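Local coordinates for protein SmhB (Serratia marcescens, PDB 6ZZ5) that is the B component of the tripartite alpha-pore forming toxin Smh, captured in its soluble form, and probably acts in forming the membrane pore, at residues A[5-16]-A[72-83]. Sequence-based numbering, arbitrary orientation. Where two conformers were deposited one is given.
Sequences TLYMNDGMNAQS and IIRNVTNIQDYF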
ATOM      1  N   THR A   5      14.579  16.788   5.768  1.00 19.77           N
ATOM      2  CA  THR A   5      14.374  15.783   6.824  1.00 23.30           C
ATOM      3  C   THR A   5      12.867  15.561   7.042  1.00 22.27           C
ATOM      4  O   THR A   5      12.456  14.418   7.289  1.00 19.33           O
ATOM      5  CB  THR A   5      15.100  16.138   8.118  1.00 27.07           C
ATOM      6  OG1 THR A   5      16.483  16.147   7.796  1.00 26.42           O
ATOM      7  CG2 THR A   5      14.773  15.142   9.203  1.00 26.77           C
ATOM      8  N   LEU A   6      12.064  16.604   6.940  1.00 23.21           N
ATOM      9  CA  LEU A   6      10.586  16.502   7.139  1.00 25.16           C
ATOM     10  C   LEU A   6       9.960  15.876   5.889  1.00 22.28           C
ATOM     11  O   LEU A   6       9.013  15.098   6.100  1.00 21.50           O
ATOM     12  CB  LEU A   6       9.998  17.877   7.470  1.00 31.52           C
ATOM     13  CG  LEU A   6      10.583  18.525   8.739  1.00 53.88           C
ATOM     14  CD1 LEU A   6      10.050  19.942   8.947  1.00 61.38           C
ATOM     15  CD2 LEU A   6      10.375  17.659   9.989  1.00 45.43           C
ATOM     16  N   TYR A   7      10.506  16.148   4.690  1.00 21.12           N
ATOM     17  CA  TYR A   7      10.009  15.506   3.448  1.00 20.96           C
ATOM     18  C   TYR A   7      10.335  14.015   3.534  1.00 21.12           C
ATOM     19  O   TYR A   7       9.478  13.205   3.173  1.00 20.40           O
ATOM     20  CB  TYR A   7      10.665  16.041   2.173  1.00 21.73           C
ATOM     21  CG  TYR A   7      10.285  17.404   1.682  1.00 35.75           C
ATOM     22  CD1 TYR A   7       8.974  17.858   1.744  1.00 47.75           C
ATOM     23  CD2 TYR A   7      11.223  18.207   1.032  1.00 45.35           C
ATOM     24  CE1 TYR A   7       8.620  19.101   1.234  1.00 42.60           C
ATOM     25  CE2 TYR A   7      10.897  19.472   0.557  1.00 40.56           C
ATOM     26  CZ  TYR A   7       9.584  19.909   0.645  1.00 49.97           C
ATOM     27  OH  TYR A   7       9.247  21.140   0.156  1.00 48.42           O
ATOM     28  N   MET A   8      11.559  13.666   3.974  1.00 20.77           N
ATOM     29  CA  MET A   8      11.979  12.265   4.226  1.00 18.67           C
ATOM     30  C   MET A   8      10.984  11.579   5.169  1.00 21.31           C
ATOM     31  O   MET A   8      10.555  10.457   4.868  1.00 18.88           O
ATOM     32  CB  MET A   8      13.392  12.155   4.788  1.00 21.14           C
ATOM     33  CG  MET A   8      14.503  12.604   3.773  1.00 22.11           C
ATOM     34  SD  MET A   8      14.739  11.434   2.411  1.00 26.09           S
ATOM     35  CE  MET A   8      15.460  10.107   3.415  1.00 18.26           C
ATOM     36  N   ASN A   9      10.688  12.196   6.299  1.00 16.95           N
ATOM     37  CA  ASN A   9       9.807  11.614   7.316  1.00 21.41           C
ATOM     38  C   ASN A   9       8.408  11.422   6.716  1.00 22.23           C
ATOM     39  O   ASN A   9       7.822  10.344   6.937  1.00 20.86           O
ATOM     40  CB  ASN A   9       9.769  12.477   8.580  1.00 20.33           C
ATOM     41  CG  ASN A   9       9.114  11.717   9.702  1.00 18.75           C
ATOM     42  OD1 ASN A   9       9.568  10.630  10.076  1.00 23.05           O
ATOM     43  ND2 ASN A   9       8.079  12.305  10.268  1.00 18.42           N
ATOM     44  N   ASP A  10       7.870  12.433   6.028  1.00 19.46           N
ATOM     45  CA  ASP A  10       6.501  12.350   5.470  1.00 22.45           C
ATOM     46  C   ASP A  10       6.467  11.274   4.385  1.00 18.57           C
ATOM     47  O   ASP A  10       5.467  10.572   4.331  1.00 18.82           O
ATOM     48  CB  ASP A  10       6.044  13.683   4.883  1.00 21.84           C
ATOM     49  CG  ASP A  10       5.814  14.741   5.945  1.00 30.03           C
ATOM     50  OD1 ASP A  10       5.678  14.377   7.158  1.00 27.16           O
ATOM     51  OD2 ASP A  10       5.782  15.908   5.553  1.00 30.11           O
ATOM     52  N   GLY A  11       7.509  11.194   3.547  1.00 17.98           N
ATOM     53  CA  GLY A  11       7.609  10.155   2.487  1.00 18.69           C
ATOM     54  C   GLY A  11       7.586   8.760   3.069  1.00 19.39           C
ATOM     55  O   GLY A  11       6.871   7.853   2.515  1.00 18.64           O
ATOM     56  N   MET A  12       8.395   8.557   4.116  1.00 19.46           N
ATOM     57  CA  MET A  12       8.526   7.256   4.794  1.00 16.43           C
ATOM     58  C   MET A  12       7.162   6.863   5.405  1.00 16.90           C
ATOM     59  O   MET A  12       6.780   5.695   5.259  1.00 15.81           O
ATOM     60  CB  MET A  12       9.579   7.331   5.895  1.00 17.89           C
ATOM     61  CG  MET A  12       9.678   6.064   6.625  1.00 18.94           C
ATOM     62  SD  MET A  12      10.958   6.156   7.879  1.00 21.04           S
ATOM     63  CE  MET A  12      10.238   7.222   9.114  1.00 22.23           C
ATOM     64  N   ASN A  13       6.503   7.767   6.121  1.00 18.33           N
ATOM     65  CA  ASN A  13       5.214   7.479   6.789  1.00 18.18           C
ATOM     66  C   ASN A  13       4.166   7.117   5.711  1.00 21.02           C
ATOM     67  O   ASN A  13       3.457   6.097   5.914  1.00 16.57           O
ATOM     68  CB  ASN A  13       4.718   8.637   7.651  1.00 20.46           C
ATOM     69  CG  ASN A  13       5.544   8.855   8.912  1.00 19.48           C
ATOM     70  OD1 ASN A  13       6.311   7.981   9.319  1.00 17.24           O
ATOM     71  ND2 ASN A  13       5.337  10.001   9.553  1.00 19.84           N
ATOM     72  N   ALA A  14       4.099   7.880   4.610  1.00 16.43           N
ATOM     73  CA  ALA A  14       3.061   7.697   3.564  1.00 18.01           C
ATOM     74  C   ALA A  14       3.321   6.389   2.811  1.00 21.71           C
ATOM     75  O   ALA A  14       2.369   5.640   2.577  1.00 19.66           O
ATOM     76  CB  ALA A  14       3.016   8.886   2.638  1.00 18.54           C
ATOM     77  N   GLN A  15       4.588   6.069   2.497  1.00 15.51           N
ATOM     78  CA  GLN A  15       4.865   4.893   1.672  1.00 16.57           C
ATOM     79  C   GLN A  15       4.659   3.646   2.517  1.00 14.52           C
ATOM     80  O   GLN A  15       4.146   2.682   1.994  1.00 14.09           O
ATOM     81  CB  GLN A  15       6.282   4.862   1.154  1.00 18.06           C
ATOM     82  CG  GLN A  15       6.512   3.746   0.173  1.00 16.80           C
ATOM     83  CD  GLN A  15       7.863   3.808  -0.508  1.00 19.38           C
ATOM     84  OE1 GLN A  15       8.908   3.986   0.096  1.00 17.23           O
ATOM     85  NE2 GLN A  15       7.850   3.564  -1.799  1.00 16.66           N
ATOM     86  N   SER A  16       5.125   3.684   3.788  1.00 14.79           N
ATOM     87  CA  SER A  16       4.995   2.555   4.739  1.00 17.91           C
ATOM     88  C   SER A  16       3.521   2.190   5.011  1.00 18.55           C
ATOM     89  O   SER A  16       3.170   0.998   5.007  1.00 17.09           O
ATOM     90  CB  SER A  16       5.750   2.875   5.994  1.00 16.84           C
ATOM     91  OG  SER A  16       7.124   2.962   5.625  1.00 23.04           O
ATOM     92  N   ILE A  72      10.378  -1.714  -0.099  1.00 19.49           N
ATOM     93  CA  ILE A  72       9.803  -0.629   0.726  1.00 18.66           C
ATOM     94  C   ILE A  72      10.396  -0.743   2.148  1.00 18.41           C
ATOM     95  O   ILE A  72      10.790   0.255   2.737  1.00 18.72           O
ATOM     96  CB  ILE A  72       8.276  -0.645   0.589  1.00 20.99           C
ATOM     97  CG1 ILE A  72       7.924  -0.249  -0.857  1.00 20.90           C
ATOM     98  CG2 ILE A  72       7.673   0.302   1.600  1.00 21.07           C
ATOM     99  CD1 ILE A  72       6.555  -0.518  -1.302  1.00 32.47           C
ATOM    100  N   ILE A  73      10.523  -1.940   2.675  1.00 18.71           N
ATOM    101  CA  ILE A  73      11.109  -2.121   4.023  1.00 20.40           C
ATOM    102  C   ILE A  73      12.578  -1.704   3.983  1.00 22.19           C
ATOM    103  O   ILE A  73      13.061  -1.034   4.933  1.00 19.59           O
ATOM    104  CB  ILE A  73      10.888  -3.557   4.524  1.00 26.89           C
ATOM    105  CG1 ILE A  73       9.377  -3.819   4.691  1.00 30.51           C
ATOM    106  CG2 ILE A  73      11.661  -3.792   5.810  1.00 25.56           C
ATOM    107  CD1 ILE A  73       9.016  -5.281   4.885  1.00 34.79           C
ATOM    108  N   ARG A  74      13.259  -2.095   2.917  1.00 16.14           N
ATOM    109  CA  ARG A  74      14.666  -1.734   2.717  1.00 16.56           C
ATOM    110  C   ARG A  74      14.796  -0.203   2.777  1.00 21.43           C
ATOM    111  O   ARG A  74      15.795   0.281   3.387  1.00 18.93           O
ATOM    112  CB  ARG A  74      15.146  -2.379   1.420  1.00 23.83           C
ATOM    113  CG  ARG A  74      16.501  -1.905   0.952  1.00 30.11           C
ATOM    114  CD  ARG A  74      17.537  -2.340   1.943  1.00 37.38           C
ATOM    115  NE  ARG A  74      17.608  -3.785   2.078  1.00 52.23           N
ATOM    116  CZ  ARG A  74      18.317  -4.410   3.018  1.00 69.73           C
ATOM    117  NH1 ARG A  74      18.351  -5.735   3.053  1.00 63.56           N
ATOM    118  NH2 ARG A  74      18.984  -3.702   3.917  1.00 50.37           N
ATOM    119  N   ASN A  75      13.855   0.524   2.141  1.00 17.89           N
ATOM    120  CA  ASN A  75      13.913   1.990   2.074  1.00 15.29           C
ATOM    121  C   ASN A  75      13.900   2.495   3.522  1.00 16.45           C
ATOM    122  O   ASN A  75      14.645   3.437   3.850  1.00 15.57           O
ATOM    123  CB  ASN A  75      12.759   2.600   1.301  1.00 16.69           C
ATOM    124  CG  ASN A  75      12.837   4.107   1.344  1.00 17.82           C
ATOM    125  OD1 ASN A  75      13.721   4.668   0.716  1.00 19.45           O
ATOM    126  ND2 ASN A  75      11.901   4.749   2.031  1.00 16.94           N
ATOM    127  N   VAL A  76      13.058   1.921   4.377  1.00 14.61           N
ATOM    128  CA  VAL A  76      12.962   2.396   5.781  1.00 16.18           C
ATOM    129  C   VAL A  76      14.316   2.134   6.458  1.00 15.62           C
ATOM    130  O   VAL A  76      14.750   3.004   7.253  1.00 16.43           O
ATOM    131  CB  VAL A  76      11.796   1.726   6.542  1.00 16.11           C
ATOM    132  CG1 VAL A  76      11.828   2.109   7.991  1.00 21.61           C
ATOM    133  CG2 VAL A  76      10.455   2.042   5.921  1.00 18.59           C
ATOM    134  N   THR A  77      14.911   0.977   6.272  1.00 15.72           N
ATOM    135  CA  THR A  77      16.262   0.655   6.814  1.00 20.52           C
ATOM    136  C   THR A  77      17.295   1.682   6.300  1.00 18.28           C
ATOM    137  O   THR A  77      18.198   2.111   7.052  1.00 17.54           O
ATOM    138  CB  THR A  77      16.702  -0.764   6.412  1.00 23.24           C
ATOM    139  OG1 THR A  77      15.659  -1.608   6.912  1.00 20.34           O
ATOM    140  CG2 THR A  77      18.059  -1.144   6.981  1.00 28.17           C
ATOM    141  N   ASN A  78      17.185   2.072   5.046  1.00 18.95           N
ATOM    142  CA  ASN A  78      18.141   3.040   4.422  1.00 20.39           C
ATOM    143  C   ASN A  78      17.972   4.404   5.083  1.00 20.09           C
ATOM    144  O   ASN A  78      18.968   5.055   5.315  1.00 18.55           O
ATOM    145  CB  ASN A  78      17.928   3.159   2.908  1.00 16.62           C
ATOM    146  CG  ASN A  78      18.300   1.903   2.172  1.00 19.41           C
ATOM    147  OD1 ASN A  78      18.986   1.057   2.735  1.00 17.98           O
ATOM    148  ND2 ASN A  78      17.895   1.786   0.915  1.00 19.32           N
ATOM    149  N   ILE A  79      16.731   4.834   5.347  1.00 18.79           N
ATOM    150  CA  ILE A  79      16.484   6.101   6.058  1.00 17.58           C
ATOM    151  C   ILE A  79      17.169   5.987   7.418  1.00 18.82           C
ATOM    152  O   ILE A  79      17.827   6.917   7.837  1.00 18.34           O
ATOM    153  CB  ILE A  79      14.976   6.383   6.168  1.00 17.71           C
ATOM    154  CG1 ILE A  79      14.387   6.585   4.753  1.00 19.79           C
ATOM    155  CG2 ILE A  79      14.743   7.567   7.079  1.00 18.89           C
ATOM    156  CD1 ILE A  79      12.931   6.859   4.734  1.00 22.49           C
ATOM    157  N   GLN A  80      16.939   4.890   8.137  1.00 16.43           N
ATOM    158  CA  GLN A  80      17.517   4.715   9.473  1.00 16.71           C
ATOM    159  C   GLN A  80      19.038   4.867   9.341  1.00 17.25           C
ATOM    160  O   GLN A  80      19.629   5.606  10.157  1.00 19.63           O
ATOM    161  CB  GLN A  80      17.150   3.366  10.059  1.00 18.23           C
ATOM    162  CG  GLN A  80      17.592   3.187  11.495  1.00 19.53           C
ATOM    163  CD  GLN A  80      17.056   1.907  12.065  1.00 21.64           C
ATOM    164  OE1 GLN A  80      17.784   0.962  12.113  1.00 24.32           O
ATOM    165  NE2 GLN A  80      15.780   1.851  12.426  1.00 20.51           N
ATOM    166  N   ASP A  81      19.645   4.169   8.396  1.00 16.96           N
ATOM    167  CA  ASP A  81      21.129   4.126   8.308  0.50 20.12           C
ATOM    168  C   ASP A  81      21.622   5.514   7.888  1.00 19.04           C
ATOM    169  O   ASP A  81      22.664   5.938   8.426  1.00 22.03           O
ATOM    170  CB  ASP A  81      21.666   3.055   7.374  0.50 20.22           C
ATOM    171  CG  ASP A  81      23.186   3.156   7.251  0.50 21.00           C
ATOM    172  OD1 ASP A  81      23.909   3.252   8.311  0.50 22.53           O
ATOM    173  OD2 ASP A  81      23.605   3.304   6.115  0.50 16.59           O
ATOM    174  N   TYR A  82      20.901   6.206   7.017  1.00 17.11           N
ATOM    175  CA  TYR A  82      21.278   7.586   6.606  1.00 15.23           C
ATOM    176  C   TYR A  82      21.326   8.493   7.850  1.00 18.93           C
ATOM    177  O   TYR A  82      22.323   9.150   8.090  1.00 16.50           O
ATOM    178  CB  TYR A  82      20.396   8.212   5.511  1.00 20.44           C
ATOM    179  CG  TYR A  82      20.810   9.650   5.406  1.00 18.21           C
ATOM    180  CD1 TYR A  82      21.955  10.004   4.712  1.00 21.99           C
ATOM    181  CD2 TYR A  82      20.199  10.608   6.188  1.00 20.20           C
ATOM    182  CE1 TYR A  82      22.430  11.304   4.728  1.00 21.04           C
ATOM    183  CE2 TYR A  82      20.679  11.910   6.242  1.00 21.36           C
ATOM    184  CZ  TYR A  82      21.826  12.250   5.538  1.00 22.10           C
ATOM    185  OH  TYR A  82      22.327  13.520   5.616  1.00 20.63           O
ATOM    186  N   PHE A  83      20.271   8.508   8.663  1.00 16.14           N
ATOM    187  CA  PHE A  83      20.140   9.434   9.788  1.00 17.75           C
ATOM    188  C   PHE A  83      21.084   9.004  10.913  1.00 16.34           C
ATOM    189  O   PHE A  83      21.574   9.900  11.625  1.00 16.07           O
ATOM    190  CB  PHE A  83      18.669   9.657  10.166  1.00 20.25           C
ATOM    191  CG  PHE A  83      18.011  10.633   9.233  1.00 16.59           C
ATOM    192  CD1 PHE A  83      18.424  11.956   9.174  1.00 19.58           C
ATOM    193  CD2 PHE A  83      17.059  10.212   8.303  1.00 19.58           C
ATOM    194  CE1 PHE A  83      17.840  12.850   8.280  1.00 21.09           C
ATOM    195  CE2 PHE A  83      16.502  11.111   7.403  1.00 18.34           C
ATOM    196  CZ  PHE A  83      16.890  12.422   7.388  1.00 20.87           C
TER
HETATM  197  O   HOH W   1       9.413   3.601   2.946  1.00 25.41           O
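Ile-79 is the central bump of this helix pair, and two methionines of 5-16 make the hollow that receives it. Its CD1 presses against Met-12 CB at 3.6 Å, while Met-8 CE lies 3.9 Å from Ile-79 CG1. The segments run nearly antiparallel (156° between their directions), their axes 10.4 Å apart at closest; long side chains bridge much of the gap, short ones suffice where the backbones are nearest. Unbranched, flexible methionine suits the task: Met-8 bends at chi2 and chi3 and lies alongside Ile-79, pointing the other way, whereas Met-12 runs straight from CA through CB and CG to SD (chi2 178°), which puts SD 3.8 Å from Ile-79 CD1 and 4.1 Å from Val-76 CG1; the bend at chi3 then turns only CE. Branched Val-76, a shorter bump where the backbones come closest, also reaches Ser-16 OG with CG2. That hydroxyl is small enough to fit and is hydrogen-bonded back to Met-12 O (2.8 Å), which takes Ser-16 N on its other face. Near the N-terminal end of helix 4-30, the flat Phe-83 ring turns its edge to Thr-5 OG1 and Met-8 CB, filling the wider end of the groove. At the other end the aliphatic part of Gln-15 lies across Ile-72, CG against CG2. No direct hydrogen bond joins the segments; instead a water gives a proton to Gln-15 OE1 and accepts one from Asn-75 ND2, linking amides whose planes stand 77° apart. Asn-75 OD1 is held by Trp-285 NE1. The contact is thus a largely apolar, buried seam of the long helical bundle: helix 252-300 meets Met-8, Gln-15 and Asn-75, helix 321-336 packs on Met-12 and Ser-16, and helix 99-151 adjoins helix 44-92 through Asn-78 and Tyr-82.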